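Endo-1,4-beta-xylanase (Pseudoalteromonas haloplanktis, PDB 1H12) hydrolyses internal beta-1,4 linkages of xylan as a cold-adapted family 8 glycoside hydrolase, and probably also cleaves beta-1,4-glucosidic bonds in cellulose-like glucans. Local coordinates at residues N323-V328 with E342-A347; W249-F254 with Q276-D281; N366-L371 with L388-V393; A305-L310 with A354-G359. All blocks are in the same frame, centred on the assembly; numbering follows the deposited sequence.

Contact 1: N323-V328 with E342-A347; sequences NCYEQV and EGQKAA. With XYP (beta-D-xylopyranose), chain B.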
loop_
_atom_site.group_PDB
_atom_site.type_symbol
_atom_site.label_atom_id
_atom_site.label_comp_id
_atom_site.label_asym_id
_atom_site.label_seq_id
_atom_site.Cartn_x
_atom_site.Cartn_y
_atom_site.Cartn_z
ATOM N N ASN A 323 5.422 -26.975 -3.470
ATOM C CA ASN A 323 4.100 -26.725 -4.034
ATOM C C ASN A 323 3.565 -25.349 -3.612
ATOM O O ASN A 323 2.383 -25.225 -3.303
ATOM C CB ASN A 323 3.103 -27.811 -3.701
ATOM C CG ASN A 323 1.879 -27.741 -4.659
ATOM O OD1 ASN A 323 2.049 -27.556 -5.862
ATOM N ND2 ASN A 323 0.669 -27.949 -4.119
ATOM N N CYS A 324 4.409 -24.369 -3.614
ATOM C CA CYS A 324 4.042 -22.980 -3.363
ATOM C C CYS A 324 4.783 -22.106 -4.330
ATOM O O CYS A 324 5.866 -22.497 -4.801
ATOM C CB CYS A 324 4.398 -22.558 -1.918
ATOM S SG CYS A 324 6.201 -22.489 -1.658
ATOM N N TYR A 325 4.268 -20.933 -4.629
ATOM C CA TYR A 325 5.125 -19.892 -5.152
ATOM C C TYR A 325 5.722 -19.156 -3.941
ATOM O O TYR A 325 5.124 -19.110 -2.874
ATOM C CB TYR A 325 4.415 -18.933 -6.111
ATOM C CG TYR A 325 3.238 -18.186 -5.572
ATOM C CD1 TYR A 325 1.942 -18.672 -5.728
ATOM C CD2 TYR A 325 3.402 -16.971 -4.901
ATOM C CE1 TYR A 325 0.841 -17.996 -5.237
ATOM C CE2 TYR A 325 2.314 -16.317 -4.406
ATOM C CZ TYR A 325 1.023 -16.818 -4.549
ATOM O OH TYR A 325 -0.046 -16.078 -4.071
ATOM N N GLU A 326 6.931 -18.641 -4.140
ATOM C CA GLU A 326 7.699 -18.044 -3.090
ATOM C C GLU A 326 7.554 -16.526 -2.990
ATOM O O GLU A 326 6.974 -15.867 -3.837
ATOM C CB GLU A 326 9.165 -18.447 -3.230
ATOM C CG GLU A 326 9.421 -19.920 -3.020
ATOM C CD GLU A 326 10.882 -20.320 -3.013
ATOM O OE1 GLU A 326 11.773 -19.458 -3.011
ATOM O OE2 GLU A 326 11.123 -21.560 -3.054
ATOM N N GLN A 327 8.156 -15.989 -1.928
ATOM C CA GLN A 327 8.115 -14.574 -1.616
ATOM C C GLN A 327 9.049 -13.725 -2.428
ATOM O O GLN A 327 8.782 -12.506 -2.560
ATOM C CB GLN A 327 8.440 -14.386 -0.120
ATOM C CG GLN A 327 7.338 -14.960 0.772
ATOM C CD GLN A 327 7.428 -14.586 2.244
ATOM O OE1 GLN A 327 8.456 -14.201 2.750
ATOM N NE2 GLN A 327 6.299 -14.680 2.918
ATOM N N VAL A 328 10.124 -14.277 -2.939
ATOM C CA VAL A 328 11.149 -13.507 -3.641
ATOM C C VAL A 328 11.622 -14.237 -4.903
ATOM O O VAL A 328 12.032 -15.415 -4.863
ATOM C CB VAL A 328 12.349 -13.201 -2.765
ATOM C CG1 VAL A 328 13.424 -12.429 -3.531
ATOM C CG2 VAL A 328 11.966 -12.433 -1.526
ATOM N N GLU A 342 0.648 -14.735 3.968
ATOM C CA GLU A 342 -0.686 -14.237 3.843
ATOM C C GLU A 342 -0.745 -12.909 3.111
ATOM O O GLU A 342 -1.689 -12.640 2.376
ATOM C CB GLU A 342 -1.384 -14.097 5.192
ATOM C CG GLU A 342 -1.447 -15.374 6.034
ATOM C CD GLU A 342 -0.324 -15.550 6.983
ATOM O OE1 GLU A 342 0.732 -14.908 6.823
ATOM O OE2 GLU A 342 -0.506 -16.339 7.946
ATOM N N GLY A 343 0.256 -12.049 3.340
ATOM C CA GLY A 343 0.223 -10.727 2.720
ATOM C C GLY A 343 0.389 -10.786 1.210
ATOM O O GLY A 343 -0.221 -10.016 0.479
ATOM N N GLN A 344 1.244 -11.701 0.753
ATOM C CA GLN A 344 1.454 -11.873 -0.669
ATOM C C GLN A 344 0.207 -12.435 -1.309
ATOM O O GLN A 344 -0.235 -11.991 -2.393
ATOM C CB GLN A 344 2.690 -12.736 -0.893
ATOM C CG GLN A 344 3.173 -12.784 -2.311
ATOM C CD GLN A 344 4.336 -13.690 -2.512
ATOM O OE1 GLN A 344 4.794 -14.340 -1.558
ATOM N NE2 GLN A 344 4.823 -13.772 -3.766
ATOM N N LYS A 345 -0.398 -13.443 -0.658
ATOM C CA LYS A 345 -1.644 -13.988 -1.153
ATOM C C LYS A 345 -2.760 -12.934 -1.164
ATOM O O LYS A 345 -3.586 -12.917 -2.075
ATOM C CB LYS A 345 -2.047 -15.188 -0.308
ATOM C CG LYS A 345 -1.146 -16.365 -0.473
ATOM C CD LYS A 345 -1.502 -17.547 0.413
ATOM C CE LYS A 345 -0.697 -18.803 0.064
ATOM N NZ LYS A 345 -0.920 -19.887 1.074
ATOM N N ALA A 346 -2.761 -12.064 -0.180
ATOM C CA ALA A 346 -3.728 -10.965 -0.102
ATOM C C ALA A 346 -3.542 -9.966 -1.269
ATOM O O ALA A 346 -4.505 -9.587 -1.929
ATOM C CB ALA A 346 -3.552 -10.251 1.254
ATOM N N ALA A 347 -2.311 -9.568 -1.525
ATOM C CA ALA A 347 -2.003 -8.679 -2.629
ATOM C C ALA A 347 -2.490 -9.279 -3.932
ATOM O O ALA A 347 -3.077 -8.607 -4.769
ATOM C CB ALA A 347 -0.526 -8.393 -2.675
HETATM O O1 XYP B . 4.119 -17.024 8.917
HETATM C C1 XYP B . 5.187 -16.895 7.961
HETATM C C2 XYP B . 4.887 -15.813 7.058
HETATM C C3 XYP B . 5.932 -15.550 6.038
HETATM C C4 XYP B . 7.330 -15.693 6.660
HETATM C C5 XYP B . 7.439 -16.931 7.533
HETATM O O2 XYP B . 3.619 -15.921 6.407
HETATM O O3 XYP B . 5.722 -14.295 5.394
HETATM O O4 XYP B . 8.360 -15.625 5.711
HETATM O O5 XYP B . 6.381 -16.913 8.497
#
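Gln344, in the first turn of helix 342-351, reaches across to the loop residues Tyr325, Glu326 and Gln327 and shows how one extended amide can bind a loop to a helix. With CG opposite the backbone N (chi1 -169°), the chain leaves CB straight for the loop. CG then comes within 4.2 Å of Tyr325 CE2. Next, CD lies at the rim of that ring, in its plane and 3.8 Å from CE2, with the amide turned nearly perpendicular to the phenol. At the tip, OE1 settles 3.3 Å from Gln327 CA, while NE2 donates to Glu326 O over 3.0 Å in an almost straight bond (162°) that lies in the Gln344 amide plane. The same NE2 also bonds to Tyr278 OH. Beside it, Lys345 CG packs 3.8 Å from Tyr325 OH, whose polar partner is Asn348.

The sugar pocket opens next door: Gln327 and Glu342, one from each segment, both line it, and Glu342 OE1 stands 3.1 Å from O2 of the bound beta-D-xylopyranose. With its two partners, the buried NE2 is well supplied with acceptors, so the amide is probably fixed in rotation and ties the Glu326 carbonyl, next to pocket residue Gln327, to the helix that carries Glu342.

Contact 2: W249-F254 with Q276-D281; sequences WNLPTF and QWYEFD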
loop_
_atom_site.group_PDB
_atom_site.type_symbol
_atom_site.label_atom_id
_atom_site.label_comp_id
_atom_site.label_asym_id
_atom_site.label_seq_id
_atom_site.Cartn_x
_atom_site.Cartn_y
_atom_site.Cartn_z
ATOM N N TRP A 249 10.539 -12.229 -16.598
ATOM C CA TRP A 249 9.474 -13.195 -16.520
ATOM C C TRP A 249 8.236 -12.739 -15.787
ATOM O O TRP A 249 7.642 -13.470 -15.009
ATOM C CB TRP A 249 10.017 -14.571 -16.054
ATOM C CG TRP A 249 10.972 -15.124 -17.042
ATOM C CD1 TRP A 249 12.346 -15.219 -16.938
ATOM C CD2 TRP A 249 10.664 -15.592 -18.365
ATOM N NE1 TRP A 249 12.886 -15.780 -18.087
ATOM C CE2 TRP A 249 11.879 -15.964 -18.985
ATOM C CE3 TRP A 249 9.473 -15.697 -19.086
ATOM C CZ2 TRP A 249 11.929 -16.489 -20.274
ATOM C CZ3 TRP A 249 9.535 -16.236 -20.395
ATOM C CH2 TRP A 249 10.780 -16.605 -20.944
ATOM N N ASN A 250 7.821 -11.510 -16.121
ATOM C CA ASN A 250 6.454 -11.035 -15.887
ATOM C C ASN A 250 6.147 -10.607 -14.478
ATOM O O ASN A 250 5.022 -10.274 -14.188
ATOM C CB ASN A 250 5.421 -12.051 -16.382
ATOM C CG ASN A 250 5.764 -12.495 -17.816
ATOM O OD1 ASN A 250 5.893 -11.673 -18.666
ATOM N ND2 ASN A 250 5.943 -13.738 -18.023
ATOM N N LEU A 251 7.132 -10.539 -13.594
ATOM C CA LEU A 251 6.952 -9.980 -12.249
ATOM C C LEU A 251 7.599 -8.617 -12.178
ATOM O O LEU A 251 8.742 -8.417 -12.612
ATOM C CB LEU A 251 7.525 -10.900 -11.154
ATOM C CG LEU A 251 6.819 -12.213 -10.956
ATOM C CD1 LEU A 251 7.511 -13.013 -9.864
ATOM C CD2 LEU A 251 5.332 -12.004 -10.619
ATOM N N PRO A 252 6.895 -7.642 -11.572
ATOM C CA PRO A 252 7.473 -6.336 -11.359
ATOM C C PRO A 252 8.553 -6.385 -10.276
ATOM O O PRO A 252 8.634 -7.362 -9.524
ATOM C CB PRO A 252 6.267 -5.511 -10.926
ATOM C CG PRO A 252 5.438 -6.515 -10.147
ATOM C CD PRO A 252 5.588 -7.818 -10.914
ATOM N N THR A 253 9.358 -5.315 -10.201
ATOM C CA THR A 253 10.540 -5.316 -9.357
ATOM C C THR A 253 10.478 -4.239 -8.270
ATOM O O THR A 253 9.657 -3.319 -8.314
ATOM C CB THR A 253 11.826 -5.224 -10.169
ATOM O OG1 THR A 253 11.969 -3.934 -10.770
ATOM C CG2 THR A 253 11.837 -6.263 -11.278
ATOM N N PHE A 254 11.375 -4.381 -7.317
ATOM C CA PHE A 254 11.557 -3.467 -6.202
ATOM C C PHE A 254 11.768 -2.022 -6.656
ATOM O O PHE A 254 11.077 -1.104 -6.234
ATOM C CB PHE A 254 12.737 -4.006 -5.369
ATOM C CG PHE A 254 13.246 -3.113 -4.289
ATOM C CD1 PHE A 254 12.440 -2.223 -3.583
ATOM C CD2 PHE A 254 14.597 -3.171 -3.946
ATOM C CE1 PHE A 254 12.992 -1.409 -2.578
ATOM C CE2 PHE A 254 15.151 -2.372 -2.963
ATOM C CZ PHE A 254 14.354 -1.495 -2.299
ATOM N N GLN A 276 16.245 -5.544 -8.903
ATOM C CA GLN A 276 15.453 -6.332 -9.843
ATOM C C GLN A 276 14.725 -7.449 -9.156
ATOM O O GLN A 276 14.011 -8.231 -9.817
ATOM C CB GLN A 276 16.291 -6.885 -11.011
ATOM C CG GLN A 276 17.110 -8.143 -10.719
ATOM C CD GLN A 276 18.338 -7.948 -9.931
ATOM O OE1 GLN A 276 18.712 -6.809 -9.587
ATOM N NE2 GLN A 276 19.059 -9.018 -9.672
ATOM N N TRP A 277 14.839 -7.567 -7.845
ATOM C CA TRP A 277 14.048 -8.585 -7.171
ATOM C C TRP A 277 12.581 -8.207 -7.133
ATOM O O TRP A 277 12.222 -7.067 -6.862
ATOM C CB TRP A 277 14.499 -8.724 -5.701
ATOM C CG TRP A 277 15.734 -9.525 -5.506
ATOM C CD1 TRP A 277 16.620 -9.935 -6.449
ATOM C CD2 TRP A 277 16.197 -10.070 -4.273
ATOM N NE1 TRP A 277 17.604 -10.699 -5.864
ATOM C CE2 TRP A 277 17.340 -10.811 -4.545
ATOM C CE3 TRP A 277 15.751 -9.991 -2.989
ATOM C CZ2 TRP A 277 18.044 -11.509 -3.568
ATOM C CZ3 TRP A 277 16.449 -10.715 -1.997
ATOM C CH2 TRP A 277 17.571 -11.448 -2.343
ATOM N N TYR A 278 11.737 -9.220 -7.382
ATOM C CA TYR A 278 10.367 -9.213 -6.934
ATOM C C TYR A 278 10.434 -9.624 -5.492
ATOM O O TYR A 278 10.725 -10.789 -5.170
ATOM C CB TYR A 278 9.514 -10.171 -7.774
ATOM C CG TYR A 278 8.145 -10.467 -7.226
ATOM C CD1 TYR A 278 7.065 -9.667 -7.504
ATOM C CD2 TYR A 278 7.937 -11.545 -6.402
ATOM C CE1 TYR A 278 5.797 -9.975 -6.998
ATOM C CE2 TYR A 278 6.711 -11.856 -5.908
ATOM C CZ TYR A 278 5.617 -11.088 -6.203
ATOM O OH TYR A 278 4.379 -11.438 -5.695
ATOM N N GLU A 279 10.237 -8.681 -4.594
ATOM C CA GLU A 279 10.353 -8.887 -3.161
ATOM C C GLU A 279 9.161 -8.232 -2.470
ATOM O O GLU A 279 8.101 -8.032 -3.059
ATOM C CB GLU A 279 11.747 -8.463 -2.661
ATOM C CG GLU A 279 12.181 -7.084 -3.068
ATOM C CD GLU A 279 11.130 -6.007 -2.841
ATOM O OE1 GLU A 279 11.097 -5.350 -1.768
ATOM O OE2 GLU A 279 10.273 -5.882 -3.766
ATOM N N PHE A 280 9.295 -7.914 -1.186
ATOM C CA PHE A 280 8.181 -7.470 -0.388
ATOM C C PHE A 280 7.479 -6.232 -0.931
ATOM O O PHE A 280 6.260 -6.214 -0.965
ATOM C CB PHE A 280 8.673 -7.282 1.052
ATOM C CG PHE A 280 9.518 -8.521 1.493
ATOM C CD1 PHE A 280 8.860 -9.701 1.806
ATOM C CD2 PHE A 280 10.947 -8.563 1.367
ATOM C CE1 PHE A 280 9.574 -10.869 2.133
ATOM C CE2 PHE A 280 11.620 -9.737 1.693
ATOM C CZ PHE A 280 10.929 -10.858 2.065
ATOM N N ASP A 281 8.220 -5.204 -1.335
ATOM C CA ASP A 281 7.582 -4.055 -1.931
ATOM C C ASP A 281 6.838 -4.463 -3.213
ATOM O O ASP A 281 5.684 -4.104 -3.424
ATOM C CB ASP A 281 8.563 -2.937 -2.265
ATOM C CG ASP A 281 8.809 -1.957 -1.162
ATOM O OD1 ASP A 281 8.261 -2.173 -0.021
ATOM O OD2 ASP A 281 9.484 -0.936 -1.362
#
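Trp277 O receives the backbone N-H of Phe254 over 2.9 Å, in a bond somewhat bent at the hydrogen (146°), while the CA of Thr253 also leans on this oxygen. Trp277 and Tyr278 form the weakly bonded strand 277-278, an outermost strand of a small three-stranded antiparallel sheet, and the loop 249-254 packs along it.

Leu251 supplies a clear CH-pi contact: its CD1 sits over one face of the Tyr278 ring, 3.9 Å from the centroid. The ring is swung there by a chi1 of 168°, and its hydroxyl goes on to bond with Gln344. At the ring edge, in plane, comes Pro252 O, 3.4 Å from Tyr278 CD1; this carbonyl is buried without a hydrogen-bonding partner. Thr253 CG2 meets Gln276 O, while its hydroxyl bonds to Leu255 O, two residues on.

Farther on, the folded Glu279 chain carries its carboxylate obliquely across the Phe254 side chain, the two planes 27° apart. OE1 accepts from Asp281 N over 2.9 Å, the donor lying above the carboxylate plane, and OE2 takes the N-H of Ala282; the carboxylate is thus pinned against the benzyl group. At the edge of the Phe254 ring, Asp281 OD2 lies 3.7 Å from CE1.

Contact 3: N366-L371 with L388-V393; sequences NEFWSL and LAMLHV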
loop_
_atom_site.group_PDB
_atom_site.type_symbol
_atom_site.label_atom_id
_atom_site.label_comp_id
_atom_site.label_asym_id
_atom_site.label_seq_id
_atom_site.Cartn_x
_atom_site.Cartn_y
_atom_site.Cartn_z
ATOM N N ASN A 366 -9.471 -18.172 -3.576
ATOM C CA ASN A 366 -9.682 -19.160 -2.522
ATOM C C ASN A 366 -8.478 -19.368 -1.643
ATOM O O ASN A 366 -8.607 -19.597 -0.435
ATOM C CB ASN A 366 -10.280 -20.444 -3.112
ATOM C CG ASN A 366 -11.765 -20.197 -3.446
ATOM O OD1 ASN A 366 -12.487 -19.892 -2.564
ATOM N ND2 ASN A 366 -12.134 -20.184 -4.673
ATOM N N GLU A 367 -7.274 -19.241 -2.191
ATOM C CA GLU A 367 -6.067 -19.333 -1.382
ATOM C C GLU A 367 -6.018 -18.205 -0.361
ATOM O O GLU A 367 -5.430 -18.388 0.715
ATOM C CB GLU A 367 -4.813 -19.336 -2.221
ATOM C CG GLU A 367 -4.693 -20.649 -2.958
ATOM C CD GLU A 367 -3.457 -20.784 -3.772
ATOM O OE1 GLU A 367 -2.522 -19.968 -3.494
ATOM O OE2 GLU A 367 -3.412 -21.755 -4.644
ATOM N N PHE A 368 -6.546 -17.046 -0.694
ATOM C CA PHE A 368 -6.634 -15.930 0.265
ATOM C C PHE A 368 -7.778 -16.121 1.269
ATOM O O PHE A 368 -7.596 -15.957 2.456
ATOM C CB PHE A 368 -6.811 -14.618 -0.492
ATOM C CG PHE A 368 -7.225 -13.458 0.359
ATOM C CD1 PHE A 368 -6.366 -12.863 1.272
ATOM C CD2 PHE A 368 -8.485 -12.956 0.284
ATOM C CE1 PHE A 368 -6.708 -11.837 2.080
ATOM C CE2 PHE A 368 -8.869 -11.908 1.114
ATOM C CZ PHE A 368 -7.984 -11.346 1.995
ATOM N N TRP A 369 -8.948 -16.464 0.778
ATOM C CA TRP A 369 -10.131 -16.508 1.603
ATOM C C TRP A 369 -10.089 -17.657 2.617
ATOM O O TRP A 369 -10.730 -17.561 3.683
ATOM C CB TRP A 369 -11.384 -16.631 0.730
ATOM C CG TRP A 369 -12.685 -16.276 1.413
ATOM C CD1 TRP A 369 -13.632 -17.122 1.852
ATOM C CD2 TRP A 369 -13.112 -14.973 1.761
ATOM N NE1 TRP A 369 -14.650 -16.412 2.433
ATOM C CE2 TRP A 369 -14.345 -15.095 2.404
ATOM C CE3 TRP A 369 -12.549 -13.693 1.614
ATOM C CZ2 TRP A 369 -15.075 -14.027 2.805
ATOM C CZ3 TRP A 369 -13.258 -12.623 2.020
ATOM C CH2 TRP A 369 -14.513 -12.779 2.661
ATOM N N SER A 370 -9.321 -18.692 2.335
ATOM C CA SER A 370 -9.202 -19.797 3.259
ATOM C C SER A 370 -8.222 -19.554 4.365
ATOM O O SER A 370 -8.171 -20.313 5.325
ATOM C CB SER A 370 -8.803 -21.050 2.496
ATOM O OG SER A 370 -7.467 -20.944 2.051
ATOM N N LEU A 371 -7.452 -18.469 4.305
ATOM C CA LEU A 371 -6.460 -18.207 5.335
ATOM C C LEU A 371 -7.087 -17.794 6.646
ATOM O O LEU A 371 -8.110 -17.133 6.662
ATOM C CB LEU A 371 -5.600 -17.004 4.922
ATOM C CG LEU A 371 -4.725 -17.235 3.666
ATOM C CD1 LEU A 371 -4.138 -15.890 3.268
ATOM C CD2 LEU A 371 -3.635 -18.266 3.935
ATOM N N LEU A 388 -5.907 -4.684 4.352
ATOM C CA LEU A 388 -6.234 -3.913 3.158
ATOM C C LEU A 388 -6.969 -4.762 2.126
ATOM O O LEU A 388 -7.956 -4.306 1.545
ATOM C CB LEU A 388 -4.962 -3.314 2.546
ATOM C CG LEU A 388 -4.284 -2.235 3.357
ATOM C CD1 LEU A 388 -2.962 -1.879 2.685
ATOM C CD2 LEU A 388 -5.131 -1.012 3.486
ATOM N N ALA A 389 -6.506 -5.981 1.915
ATOM C CA ALA A 389 -7.134 -6.838 0.924
ATOM C C ALA A 389 -8.600 -7.166 1.315
ATOM O O ALA A 389 -9.474 -7.222 0.464
ATOM C CB ALA A 389 -6.357 -8.109 0.772
ATOM N N MET A 390 -8.836 -7.410 2.613
ATOM C CA MET A 390 -10.178 -7.670 3.054
ATOM C C MET A 390 -11.120 -6.544 2.678
ATOM O O MET A 390 -12.277 -6.796 2.298
ATOM C CB MET A 390 -10.238 -7.958 4.565
ATOM C CG MET A 390 -9.892 -9.376 4.955
ATOM S SD MET A 390 -10.941 -10.627 4.194
ATOM C CE MET A 390 -12.204 -10.065 4.583
ATOM N N LEU A 391 -10.672 -5.285 2.780
ATOM C CA LEU A 391 -11.436 -4.164 2.350
ATOM C C LEU A 391 -11.647 -4.152 0.823
ATOM O O LEU A 391 -12.778 -3.943 0.328
ATOM C CB LEU A 391 -10.795 -2.844 2.808
ATOM C CG LEU A 391 -10.633 -2.742 4.298
ATOM C CD1 LEU A 391 -9.706 -1.576 4.619
ATOM C CD2 LEU A 391 -11.980 -2.552 4.990
ATOM N N HIS A 392 -10.577 -4.378 0.075
ATOM C CA HIS A 392 -10.640 -4.350 -1.352
ATOM C C HIS A 392 -11.533 -5.392 -1.973
ATOM O O HIS A 392 -12.088 -5.137 -3.045
ATOM C CB HIS A 392 -9.241 -4.508 -1.954
ATOM C CG HIS A 392 -8.433 -3.258 -1.963
ATOM N ND1 HIS A 392 -8.797 -2.169 -2.708
ATOM C CD2 HIS A 392 -7.264 -2.966 -1.329
ATOM C CE1 HIS A 392 -7.866 -1.230 -2.508
ATOM N NE2 HIS A 392 -6.920 -1.685 -1.684
ATOM N N VAL A 393 -11.625 -6.555 -1.358
ATOM C CA VAL A 393 -12.374 -7.676 -1.965
ATOM C C VAL A 393 -13.801 -7.770 -1.480
ATOM O O VAL A 393 -14.538 -8.665 -1.898
ATOM C CB VAL A 393 -11.656 -9.036 -1.785
ATOM C CG1 VAL A 393 -10.245 -8.997 -2.299
ATOM C CG2 VAL A 393 -11.739 -9.562 -0.369
#
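Phe368 and Trp369 both send CG opposite their backbone N (chi1 167° and -162°), and Met390 folds back at chi2 and chi3, so that its sulfur reaches the rims of both neighbouring rings at once. Met390 SD is 3.8 Å from Phe368 CZ and equally 3.8 Å from Trp369 CZ3. In both Met-aromatic contacts it approaches obliquely, 4.8 Å from the centroid of the Phe368 ring. These residues join helix 358-369 to helix 379-392, successive helices of the (alpha/alpha)6 barrel that characterises family 8 hydrolases. Phe368 CZ also touches Ala389 CB at 3.8 Å, while Val393 CG2 meets Phe368 CE2 at 4.0 Å. Replacing Phe368 with an alanine would probably open a gap beside Ala389 and Val393 and leave the Met390 thioether freer to turn, with Trp369 as its remaining aromatic neighbour in this pair of segments. Ala346 of helix 342-351 packs on Phe368, and Lys32 makes a cation-pi contact with Trp369.

Contact 4: A305-L310 with A354-G359; sequences AVNKAL and ASTNAG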
loop_
_atom_site.group_PDB
_atom_site.type_symbol
_atom_site.label_atom_id
_atom_site.label_comp_id
_atom_site.label_asym_id
_atom_site.label_seq_id
_atom_site.Cartn_x
_atom_site.Cartn_y
_atom_site.Cartn_z
ATOM N N ALA A 305 -0.914 -7.049 -17.326
ATOM C CA ALA A 305 0.018 -7.031 -16.193
ATOM C C ALA A 305 -0.351 -8.103 -15.183
ATOM O O ALA A 305 0.502 -8.898 -14.774
ATOM C CB ALA A 305 -0.000 -5.655 -15.526
ATOM N N VAL A 306 -1.621 -8.106 -14.786
ATOM C CA VAL A 306 -2.021 -9.083 -13.768
ATOM C C VAL A 306 -2.092 -10.501 -14.312
ATOM O O VAL A 306 -1.626 -11.435 -13.639
ATOM C CB VAL A 306 -3.265 -8.667 -12.976
ATOM C CG1 VAL A 306 -3.052 -7.222 -12.423
ATOM C CG2 VAL A 306 -4.521 -8.799 -13.717
ATOM N N ASN A 307 -2.655 -10.690 -15.476
ATOM C CA ASN A 307 -2.775 -12.030 -16.006
ATOM C C ASN A 307 -1.391 -12.670 -16.160
ATOM O O ASN A 307 -1.212 -13.848 -15.827
ATOM C CB ASN A 307 -3.491 -12.031 -17.369
ATOM C CG ASN A 307 -4.970 -11.794 -17.294
ATOM O OD1 ASN A 307 -5.648 -12.037 -16.280
ATOM N ND2 ASN A 307 -5.540 -11.362 -18.444
ATOM N N LYS A 308 -0.405 -11.919 -16.639
ATOM C CA LYS A 308 0.919 -12.486 -16.847
ATOM C C LYS A 308 1.633 -12.700 -15.504
ATOM O O LYS A 308 2.400 -13.689 -15.369
ATOM C CB LYS A 308 1.752 -11.637 -17.796
ATOM C CG LYS A 308 1.228 -11.639 -19.215
ATOM C CD LYS A 308 1.841 -10.483 -20.051
ATOM C CE LYS A 308 3.308 -10.380 -20.220
ATOM N NZ LYS A 308 3.726 -11.628 -21.000
ATOM N N ALA A 309 1.481 -11.800 -14.547
ATOM C CA ALA A 309 2.157 -11.964 -13.246
ATOM C C ALA A 309 1.593 -13.170 -12.511
ATOM O O ALA A 309 2.337 -13.991 -11.981
ATOM C CB ALA A 309 2.014 -10.702 -12.435
ATOM N N LEU A 310 0.274 -13.244 -12.419
ATOM C CA LEU A 310 -0.372 -14.393 -11.779
ATOM C C LEU A 310 -0.041 -15.682 -12.518
ATOM O O LEU A 310 0.165 -16.732 -11.911
ATOM C CB LEU A 310 -1.882 -14.192 -11.662
ATOM C CG LEU A 310 -2.316 -13.037 -10.763
ATOM C CD1 LEU A 310 -3.845 -12.982 -10.767
ATOM C CD2 LEU A 310 -1.851 -13.183 -9.367
ATOM N N ALA A 354 -8.379 -6.849 -11.802
ATOM C CA ALA A 354 -7.940 -6.613 -13.174
ATOM C C ALA A 354 -7.794 -7.911 -13.968
ATOM O O ALA A 354 -7.421 -7.827 -15.143
ATOM C CB ALA A 354 -6.613 -5.853 -13.221
ATOM N N SER A 355 -8.066 -9.058 -13.378
ATOM C CA SER A 355 -7.876 -10.379 -14.052
ATOM C C SER A 355 -9.060 -10.683 -14.978
ATOM O O SER A 355 -10.197 -10.311 -14.707
ATOM C CB SER A 355 -7.832 -11.501 -12.982
ATOM O OG SER A 355 -7.772 -12.832 -13.645
ATOM N N THR A 356 -8.746 -11.420 -16.045
ATOM C CA THR A 356 -9.797 -11.913 -16.960
ATOM C C THR A 356 -9.885 -13.404 -17.013
ATOM O O THR A 356 -10.536 -13.936 -17.917
ATOM C CB THR A 356 -9.605 -11.311 -18.366
ATOM O OG1 THR A 356 -8.343 -11.705 -18.906
ATOM C CG2 THR A 356 -9.659 -9.855 -18.395
ATOM N N ASN A 357 -9.251 -14.096 -16.071
ATOM C CA ASN A 357 -9.159 -15.538 -16.058
ATOM C C ASN A 357 -9.872 -16.104 -14.833
ATOM O O ASN A 357 -9.377 -16.045 -13.722
ATOM C CB ASN A 357 -7.688 -15.952 -16.114
ATOM C CG ASN A 357 -7.476 -17.435 -16.238
ATOM O OD1 ASN A 357 -8.138 -18.288 -15.611
ATOM N ND2 ASN A 357 -6.470 -17.777 -17.060
ATOM N N ALA A 358 -11.051 -16.678 -15.019
ATOM C CA ALA A 358 -11.857 -17.185 -13.909
ATOM C C ALA A 358 -11.184 -18.310 -13.193
ATOM O O ALA A 358 -11.321 -18.415 -11.958
ATOM C CB ALA A 358 -13.279 -17.564 -14.434
ATOM N N GLY A 359 -10.462 -19.167 -13.877
ATOM C CA GLY A 359 -9.724 -20.225 -13.242
ATOM C C GLY A 359 -8.633 -19.706 -12.281
ATOM O O GLY A 359 -8.516 -20.206 -11.161
#
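Asn307, on helix 300-318, uses both ends of its amide to hold Thr356, one residue before the N-cap of helix 358-369. The hydrogen bonds come as a pair. Asn307 OD1 accepts the backbone N-H of Thr356 over 3.2 Å; the bond is nearly straight (170°), lying in the carbonyl plane and on a lone pair. Asn307 ND2 in turn donates to Thr356 OG1 over 2.9 Å, with the hydroxyl slightly tilted from the amide plane. The two side chains meet at about a right angle.

Within 354-359, polar groups also shape the loop itself. Ser355 OG accepts from Asn357 N over 3.1 Å, which makes an ST turn, and Asn357 is the N-cap of helix 358-369, its OD1 receiving the N-H of Gln360.

The apolar part rests on Val306. In the conformer described here, one of two modelled, Val306 CG2 packs 3.6 Å from Ala354 CB, with Val289 and Ala293 of helix 283-296 nearby.

A leucine in place of Asn307 would probably leave Thr356 N and Thr356 OG1 without these mates and allow the turn ahead of the cap to shift. Because one amide serves a backbone donor and a side-chain acceptor together, flipping it would set the NH2 against the Thr356 N-H; the backbone donor therefore favours this amide orientation, which is likely to steady the loop leading into helix 358-369.

How the contacts relate
Along the chain contact 2 closes first; contact 4 then spans a longer loop in which contact 1 is nested, and contact 3 follows. All four lie within the glycosyl hydrolase family 8 range. Contacts 1 and 2 have centres about 12 Å apart and touch through Gln344 and Tyr278. Contact 3 lies equally far from contact 1, meeting it where Ala346 packs on Phe368. Contacts 3 and 4 share helix 358-369 but are about 16 Å apart, centre to centre, without touching. Contact 2 reaches contact 4 where Leu251 meets Ala309. The segments lining the xylose pocket are thus in direct touch with the small sheet through contact 2 and with the helix pair of contact 3, while contact 4 lies farther from the centre of the chain.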